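Local coordinates for protein SsfX3 (PDB 3SKV) that probably transfers a salicylyl group during tetracycline biosynthesis, as a GDSL-family acyltransferase that carries an additional jelly-roll domain at its N-terminal side, at residues A[94-99]-A[155-160]; A[121-126]-A[146-151]. The protein carries 1 engineered substitution. All blocks are in the same frame, centred on the assembly; numbering follows the deposited sequence.

Interaction 1. Residues A[94-99]-A[155-160]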
ATOM      1  N   PRO A  94     -20.921 -19.981  -5.723  1.00 32.69           N
ATOM      2  CA  PRO A  94     -21.769 -18.818  -5.390  1.00 32.40           C
ATOM      3  C   PRO A  94     -21.459 -18.252  -3.990  1.00 34.98           C
ATOM      4  O   PRO A  94     -22.010 -17.219  -3.607  1.00 34.89           O
ATOM      5  CB  PRO A  94     -23.184 -19.389  -5.495  1.00 34.23           C
ATOM      6  CG  PRO A  94     -23.028 -20.810  -5.083  1.00 39.12           C
ATOM      7  CD  PRO A  94     -21.665 -21.254  -5.562  1.00 34.69           C
ATOM      8  N   TRP A  95     -20.583 -18.932  -3.222  1.00 29.93           N
ATOM      9  CA  TRP A  95     -20.200 -18.487  -1.877  1.00 27.78           C
ATOM     10  C   TRP A  95     -18.745 -18.788  -1.540  1.00 30.59           C
ATOM     11  O   TRP A  95     -18.112 -19.639  -2.170  1.00 28.82           O
ATOM     12  CB  TRP A  95     -21.142 -19.060  -0.794  1.00 26.11           C
ATOM     13  CG  TRP A  95     -21.119 -20.550  -0.652  1.00 27.09           C
ATOM     14  CD1 TRP A  95     -21.899 -21.446  -1.314  1.00 30.63           C
ATOM     15  CD2 TRP A  95     -20.251 -21.322   0.198  1.00 27.12           C
ATOM     16  NE1 TRP A  95     -21.581 -22.730  -0.922  1.00 30.40           N
ATOM     17  CE2 TRP A  95     -20.571 -22.684  -0.002  1.00 30.67           C
ATOM     18  CE3 TRP A  95     -19.211 -20.994   1.093  1.00 27.82           C
ATOM     19  CZ2 TRP A  95     -19.922 -23.714   0.687  1.00 29.68           C
ATOM     20  CZ3 TRP A  95     -18.574 -22.013   1.782  1.00 29.09           C
ATOM     21  CH2 TRP A  95     -18.921 -23.355   1.576  1.00 30.26           C
ATOM     22  N   LEU A  96     -18.217 -18.105  -0.529  1.00 28.05           N
ATOM     23  CA  LEU A  96     -16.885 -18.367  -0.023  1.00 27.83           C
ATOM     24  C   LEU A  96     -16.807 -18.176   1.452  1.00 30.81           C
ATOM     25  O   LEU A  96     -17.509 -17.338   2.033  1.00 30.47           O
ATOM     26  CB  LEU A  96     -15.732 -17.653  -0.788  1.00 27.67           C
ATOM     27  CG  LEU A  96     -15.433 -16.161  -0.598  1.00 32.14           C
ATOM     28  CD1 LEU A  96     -14.804 -15.840   0.778  1.00 31.26           C
ATOM     29  CD2 LEU A  96     -14.433 -15.732  -1.616  1.00 35.91           C
ATOM     30  N   ALA A  97     -15.916 -18.917   2.060  1.00 27.38           N
ATOM     31  CA  ALA A  97     -15.686 -18.819   3.502  1.00 27.31           C
ATOM     32  C   ALA A  97     -14.197 -18.799   3.750  1.00 31.22           C
ATOM     33  O   ALA A  97     -13.460 -19.490   3.058  1.00 32.73           O
ATOM     34  CB  ALA A  97     -16.348 -19.979   4.235  1.00 27.93           C
ATOM     35  N   VAL A  98     -13.747 -17.953   4.671  1.00 25.64           N
ATOM     36  CA  VAL A  98     -12.337 -17.828   5.037  1.00 23.39           C
ATOM     37  C   VAL A  98     -12.209 -17.922   6.554  1.00 26.12           C
ATOM     38  O   VAL A  98     -12.901 -17.204   7.272  1.00 24.92           O
ATOM     39  CB  VAL A  98     -11.663 -16.534   4.512  1.00 25.13           C
ATOM     40  CG1 VAL A  98     -10.192 -16.477   4.933  1.00 25.19           C
ATOM     41  CG2 VAL A  98     -11.779 -16.414   3.002  1.00 23.84           C
ATOM     42  N   ARG A  99     -11.342 -18.831   7.029  1.00 22.86           N
ATOM     43  CA  ARG A  99     -10.994 -18.993   8.428  1.00 22.42           C
ATOM     44  C   ARG A  99      -9.763 -18.085   8.644  1.00 25.58           C
ATOM     45  O   ARG A  99      -8.720 -18.261   8.001  1.00 22.48           O
ATOM     46  CB  ARG A  99     -10.715 -20.454   8.784  1.00 22.08           C
ATOM     47  CG  ARG A  99     -10.558 -20.621  10.273  1.00 29.90           C
ATOM     48  CD  ARG A  99     -10.483 -22.066  10.647  1.00 38.82           C
ATOM     49  NE  ARG A  99      -9.929 -22.200  11.990  1.00 41.46           N
ATOM     50  CZ  ARG A  99      -9.217 -23.238  12.393  1.00 54.15           C
ATOM     51  NH1 ARG A  99      -8.986 -24.253  11.567  1.00 40.30           N
ATOM     52  NH2 ARG A  99      -8.726 -23.274  13.622  1.00 44.85           N
ATOM     53  N   VAL A 155     -12.290 -13.607  -8.250  1.00 24.41           N
ATOM     54  CA  VAL A 155     -12.572 -13.170  -6.890  1.00 23.05           C
ATOM     55  C   VAL A 155     -11.325 -12.532  -6.279  1.00 27.45           C
ATOM     56  O   VAL A 155     -10.281 -13.187  -6.223  1.00 28.94           O
ATOM     57  CB  VAL A 155     -13.103 -14.316  -6.010  1.00 25.69           C
ATOM     58  CG1 VAL A 155     -13.486 -13.786  -4.618  1.00 24.89           C
ATOM     59  CG2 VAL A 155     -14.294 -15.002  -6.673  1.00 26.01           C
ATOM     60  N   GLU A 156     -11.422 -11.262  -5.835  1.00 23.16           N
ATOM     61  CA  GLU A 156     -10.293 -10.587  -5.181  1.00 22.65           C
ATOM     62  C   GLU A 156     -10.729 -10.250  -3.775  1.00 28.10           C
ATOM     63  O   GLU A 156     -11.755  -9.584  -3.574  1.00 29.09           O
ATOM     64  CB  GLU A 156      -9.838  -9.294  -5.887  1.00 24.35           C
ATOM     65  CG  GLU A 156      -9.649  -9.359  -7.396  1.00 40.64           C
ATOM     66  CD  GLU A 156      -9.599  -8.016  -8.115  1.00 61.35           C
ATOM     67  OE1 GLU A 156      -9.158  -7.019  -7.498  1.00 49.17           O
ATOM     68  OE2 GLU A 156      -9.977  -7.967  -9.309  1.00 53.07           O
ATOM     69  N   LEU A 157      -9.973 -10.729  -2.808  1.00 24.26           N
ATOM     70  CA  LEU A 157     -10.189 -10.451  -1.388  1.00 24.91           C
ATOM     71  C   LEU A 157      -9.133  -9.408  -1.005  1.00 27.28           C
ATOM     72  O   LEU A 157      -7.939  -9.733  -0.985  1.00 25.49           O
ATOM     73  CB  LEU A 157      -9.984 -11.744  -0.564  1.00 24.94           C
ATOM     74  CG  LEU A 157     -11.224 -12.561  -0.163  1.00 29.49           C
ATOM     75  CD1 LEU A 157     -12.225 -12.692  -1.298  1.00 29.76           C
ATOM     76  CD2 LEU A 157     -10.822 -13.917   0.297  1.00 29.74           C
ATOM     77  N   TRP A 158      -9.556  -8.148  -0.820  1.00 21.62           N
ATOM     78  CA  TRP A 158      -8.667  -7.063  -0.431  1.00 21.22           C
ATOM     79  C   TRP A 158      -8.611  -7.052   1.069  1.00 25.77           C
ATOM     80  O   TRP A 158      -9.575  -6.685   1.753  1.00 27.51           O
ATOM     81  CB  TRP A 158      -9.179  -5.731  -0.950  1.00 20.88           C
ATOM     82  CG  TRP A 158      -8.940  -5.554  -2.400  1.00 22.48           C
ATOM     83  CD1 TRP A 158      -9.582  -6.183  -3.427  1.00 25.27           C
ATOM     84  CD2 TRP A 158      -8.057  -4.599  -2.997  1.00 23.02           C
ATOM     85  NE1 TRP A 158      -9.111  -5.711  -4.638  1.00 25.34           N
ATOM     86  CE2 TRP A 158      -8.174  -4.741  -4.402  1.00 26.93           C
ATOM     87  CE3 TRP A 158      -7.134  -3.676  -2.481  1.00 23.99           C
ATOM     88  CZ2 TRP A 158      -7.422  -3.982  -5.291  1.00 26.45           C
ATOM     89  CZ3 TRP A 158      -6.348  -2.970  -3.363  1.00 25.95           C
ATOM     90  CH2 TRP A 158      -6.515  -3.100  -4.752  1.00 26.99           C
ATOM     91  N   LEU A 159      -7.490  -7.494   1.575  1.00 22.38           N
ATOM     92  CA  LEU A 159      -7.213  -7.668   2.998  1.00 22.56           C
ATOM     93  C   LEU A 159      -7.199  -6.335   3.764  1.00 30.73           C
ATOM     94  O   LEU A 159      -6.935  -5.300   3.145  1.00 29.99           O
ATOM     95  CB  LEU A 159      -5.889  -8.459   3.163  1.00 21.06           C
ATOM     96  CG  LEU A 159      -5.776  -9.842   2.425  1.00 22.96           C
ATOM     97  CD1 LEU A 159      -4.645 -10.682   3.028  1.00 22.59           C
ATOM     98  CD2 LEU A 159      -7.084 -10.657   2.533  1.00 21.09           C
ATOM     99  N   PRO A 160      -7.526  -6.344   5.085  1.00 30.87           N
ATOM    100  CA  PRO A 160      -7.543  -5.093   5.862  1.00 31.62           C
ATOM    101  C   PRO A 160      -6.229  -4.317   5.855  1.00 36.58           C
ATOM    102  O   PRO A 160      -5.147  -4.893   5.827  1.00 35.35           O
ATOM    103  CB  PRO A 160      -7.955  -5.558   7.269  1.00 33.54           C
ATOM    104  CG  PRO A 160      -7.556  -6.996   7.310  1.00 37.23           C
ATOM    105  CD  PRO A 160      -7.890  -7.492   5.948  1.00 32.40           C
TER
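L96 and V98 on one strand meet V155 and L157 on another across the interior of the N-terminal jelly-roll domain, where two antiparallel sheets pack face to face as a beta-sandwich. The short strand segments 96-99 and 155-158 run 11.2 Å apart at closest approach, with their chain directions 35° from parallel. This spacing rules out backbone pairing, and no hydrogen bond joins the two segments; side chains alone bridge the gap between the sheets.

The polar side chains of the two strands lie on their outer faces. On strand 153-158, W158 NE1 donates to E156 OE1 over 3.1 Å, approaching the anti side of the carboxylate, and the same indole makes a cation-pi contact with R86. On the opposite sheet, R99 forms a salt bridge with D140. Pairing within that sheet is separate from these: backbone hydrogen bonds tie L96 to V145 and V98 to L143 of the neighbouring strand.

All the contacts between the segments are apolar. The chi1 of L96, 77°, sets CG between the backbone N and the carbonyl carbon, and from there the single methyl CD2 serves two partners, reaching tip to tip to V155 CG1 at 3.7 Å and to L157 CD1 at 3.8 Å. The four side chains are buried, and the core continues around them: L172 packs beside L96, L89 and T91 beside V155, and L87 and V123 beside L157. L157 is itself shared between two residues of the facing strand, for while CD1 goes to L96, its other methyl, CD2, is touched at 3.8 Å by V98 CG2, the branch lying beside its own backbone N.

Interaction 2. Residues A[121-126]-A[146-151]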
ATOM      1  N   LEU A 121     -12.810  -5.944   5.120  1.00 30.36           N
ATOM      2  CA  LEU A 121     -12.273  -6.828   4.113  1.00 29.52           C
ATOM      3  C   LEU A 121     -13.215  -6.609   2.934  1.00 32.85           C
ATOM      4  O   LEU A 121     -14.441  -6.641   3.094  1.00 31.71           O
ATOM      5  CB  LEU A 121     -12.352  -8.285   4.654  1.00 29.48           C
ATOM      6  CG  LEU A 121     -11.947  -9.561   3.833  1.00 32.78           C
ATOM      7  CD1 LEU A 121     -12.590  -9.671   2.480  1.00 32.09           C
ATOM      8  CD2 LEU A 121     -10.498  -9.888   3.911  1.00 32.13           C
ATOM      9  N   ASP A 122     -12.645  -6.339   1.758  1.00 28.70           N
ATOM     10  CA  ASP A 122     -13.445  -6.149   0.561  1.00 27.44           C
ATOM     11  C   ASP A 122     -13.394  -7.374  -0.298  1.00 26.99           C
ATOM     12  O   ASP A 122     -12.337  -7.999  -0.429  1.00 24.45           O
ATOM     13  CB  ASP A 122     -12.987  -4.927  -0.239  1.00 29.10           C
ATOM     14  CG  ASP A 122     -13.482  -3.595   0.310  1.00 37.73           C
ATOM     15  OD1 ASP A 122     -14.323  -3.609   1.243  1.00 37.96           O
ATOM     16  OD2 ASP A 122     -13.036  -2.535  -0.201  1.00 39.34           O
ATOM     17  N   VAL A 123     -14.549  -7.713  -0.884  1.00 22.85           N
ATOM     18  CA  VAL A 123     -14.703  -8.818  -1.817  1.00 22.05           C
ATOM     19  C   VAL A 123     -15.082  -8.174  -3.164  1.00 27.22           C
ATOM     20  O   VAL A 123     -16.157  -7.569  -3.310  1.00 26.97           O
ATOM     21  CB  VAL A 123     -15.737  -9.888  -1.343  1.00 25.79           C
ATOM     22  CG1 VAL A 123     -15.785 -11.067  -2.302  1.00 24.43           C
ATOM     23  CG2 VAL A 123     -15.441 -10.377   0.084  1.00 25.14           C
ATOM     24  N   LEU A 124     -14.164  -8.274  -4.131  1.00 22.85           N
ATOM     25  CA  LEU A 124     -14.394  -7.781  -5.479  1.00 23.06           C
ATOM     26  C   LEU A 124     -14.644  -8.961  -6.390  1.00 29.19           C
ATOM     27  O   LEU A 124     -13.991 -10.004  -6.243  1.00 29.94           O
ATOM     28  CB  LEU A 124     -13.215  -6.952  -5.982  1.00 22.86           C
ATOM     29  CG  LEU A 124     -13.280  -5.451  -5.715  1.00 28.14           C
ATOM     30  CD1 LEU A 124     -13.146  -5.141  -4.243  1.00 27.23           C
ATOM     31  CD2 LEU A 124     -12.220  -4.745  -6.486  1.00 31.35           C
ATOM     32  N   VAL A 125     -15.623  -8.827  -7.289  1.00 25.46           N
ATOM     33  CA  VAL A 125     -15.971  -9.859  -8.255  1.00 25.85           C
ATOM     34  C   VAL A 125     -15.841  -9.215  -9.634  1.00 30.85           C
ATOM     35  O   VAL A 125     -16.591  -8.292  -9.952  1.00 31.81           O
ATOM     36  CB  VAL A 125     -17.380 -10.457  -7.986  1.00 29.90           C
ATOM     37  CG1 VAL A 125     -17.811 -11.389  -9.123  1.00 30.35           C
ATOM     38  CG2 VAL A 125     -17.414 -11.187  -6.647  1.00 28.89           C
ATOM     39  N   ASP A 126     -14.884  -9.683 -10.436  1.00 27.47           N
ATOM     40  CA  ASP A 126     -14.569  -9.118 -11.758  1.00 29.05           C
ATOM     41  C   ASP A 126     -14.360  -7.582 -11.687  1.00 32.80           C
ATOM     42  O   ASP A 126     -14.944  -6.834 -12.458  1.00 33.04           O
ATOM     43  CB  ASP A 126     -15.585  -9.546 -12.845  1.00 32.05           C
ATOM     44  CG  ASP A 126     -15.672 -11.049 -13.129  1.00 47.30           C
ATOM     45  OD1 ASP A 126     -14.642 -11.758 -12.968  1.00 45.20           O
ATOM     46  OD2 ASP A 126     -16.756 -11.507 -13.565  1.00 58.94           O
ATOM     47  N   ASP A 146     -21.843 -15.083   1.167  1.00 33.66           N
ATOM     48  CA  ASP A 146     -22.787 -15.852   0.367  1.00 34.36           C
ATOM     49  C   ASP A 146     -23.352 -14.904  -0.648  1.00 35.58           C
ATOM     50  O   ASP A 146     -23.149 -13.702  -0.550  1.00 35.23           O
ATOM     51  CB  ASP A 146     -23.907 -16.429   1.259  1.00 38.13           C
ATOM     52  CG  ASP A 146     -24.595 -17.675   0.730  1.00 61.93           C
ATOM     53  OD1 ASP A 146     -24.541 -17.917  -0.513  1.00 63.34           O
ATOM     54  OD2 ASP A 146     -25.230 -18.390   1.545  1.00 76.17           O
ATOM     55  N   GLY A 147     -24.035 -15.447  -1.625  1.00 33.47           N
ATOM     56  CA  GLY A 147     -24.690 -14.652  -2.647  1.00 35.09           C
ATOM     57  C   GLY A 147     -23.781 -13.905  -3.585  1.00 38.54           C
ATOM     58  O   GLY A 147     -23.995 -12.723  -3.829  1.00 37.92           O
ATOM     59  N   LEU A 148     -22.744 -14.586  -4.080  1.00 35.55           N
ATOM     60  CA  LEU A 148     -21.836 -14.055  -5.092  1.00 34.74           C
ATOM     61  C   LEU A 148     -22.418 -14.525  -6.424  1.00 36.75           C
ATOM     62  O   LEU A 148     -23.140 -15.528  -6.424  1.00 35.15           O
ATOM     63  CB  LEU A 148     -20.398 -14.612  -4.934  1.00 33.66           C
ATOM     64  CG  LEU A 148     -19.600 -14.145  -3.728  1.00 37.26           C
ATOM     65  CD1 LEU A 148     -18.255 -14.818  -3.688  1.00 35.25           C
ATOM     66  CD2 LEU A 148     -19.414 -12.646  -3.753  1.00 41.39           C
ATOM     67  N   PRO A 149     -22.117 -13.849  -7.562  1.00 32.65           N
ATOM     68  CA  PRO A 149     -22.642 -14.322  -8.853  1.00 33.74           C
ATOM     69  C   PRO A 149     -22.282 -15.770  -9.160  1.00 37.07           C
ATOM     70  O   PRO A 149     -21.214 -16.239  -8.781  1.00 34.37           O
ATOM     71  CB  PRO A 149     -21.979 -13.389  -9.874  1.00 35.68           C
ATOM     72  CG  PRO A 149     -21.611 -12.180  -9.095  1.00 38.85           C
ATOM     73  CD  PRO A 149     -21.267 -12.654  -7.737  1.00 33.31           C
ATOM     74  N   ALA A 150     -23.185 -16.475  -9.846  1.00 34.63           N
ATOM     75  CA  ALA A 150     -22.928 -17.844 -10.269  1.00 34.08           C
ATOM     76  C   ALA A 150     -22.048 -17.771 -11.518  1.00 37.74           C
ATOM     77  O   ALA A 150     -22.005 -16.730 -12.199  1.00 38.38           O
ATOM     78  CB  ALA A 150     -24.249 -18.539 -10.583  1.00 36.06           C
ATOM     79  N   GLY A 151     -21.340 -18.849 -11.804  1.00 32.63           N
ATOM     80  CA  GLY A 151     -20.489 -18.881 -12.986  1.00 32.21           C
ATOM     81  C   GLY A 151     -19.069 -18.472 -12.693  1.00 33.40           C
ATOM     82  O   GLY A 151     -18.790 -17.896 -11.634  1.00 30.12           O
TER
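V123 is the first residue of strand 120-125 to meet the loop 146-151, its CG1 lying 4.2 Å from CD2 of L148. The strand is part of one sheet of the N-terminal jelly roll, and the loop connects strand 141-145 of the facing sheet to strand 153-158, so the contact lies where the chain passes from one layer of the sandwich to the other. V123 is buried, and packs also on V145, the last residue of the strand from which the loop departs.

L124 points away from the loop, toward the other face of its sheet, where it touches W158 and E156.

V125 makes the largest share of the contact, because each of its methyls takes a different partner. CG1, anti to the backbone N (chi1 172°), reaches the CG-CD side of the P149 ring, 3.9 Å from each of those two atoms. CG2, beside the backbone N, meets CD2 of L148 at 3.8 Å, the two side chains passing at a slant. That leucine methyl is therefore shared by V123 and V125, two residues apart on one face of the strand. The CG of L148 lies beside its own backbone N (chi1 -70°), and the chain extends inward from the loop into the sandwich.

D126 ends the segment without touching the loop; its OD1 instead accepts a hydrogen bond from the backbone N of L154.

Ahead of L148, the loop bends through G147, whose N donates to D146 OD1 at 2.8 Å. Since methyl and ring carbons alone meet across the contact, it has no directional bond: its fit depends on shape and on the withdrawal of L148 from solvent, while P149 at the exposed margin covers part of V125.

Interactions 1 and 2 lie 8 Å apart between centres and share one apolar interior, interaction 2 being nested in the chain stretch that interaction 1 closes. Two probable backbone hydrogen bonds join them: P94 O to L148 N, 2.8 Å, ties the loop to the residues just before strand 96-103, and E156 O to L124 N, also 2.8 Å, pairs adjacent strands of the other sheet. Inside, V123 CG1 stands 4.0 Å from L157 CD1, and L148 CD1 is 4.4 Å from L96 CD2. Both contacts are packing within the N-terminal domain; a link to the acylhydrolase-family region is D122, whose OD2 is hydrogen-bonded to S203 OG and S205 OG.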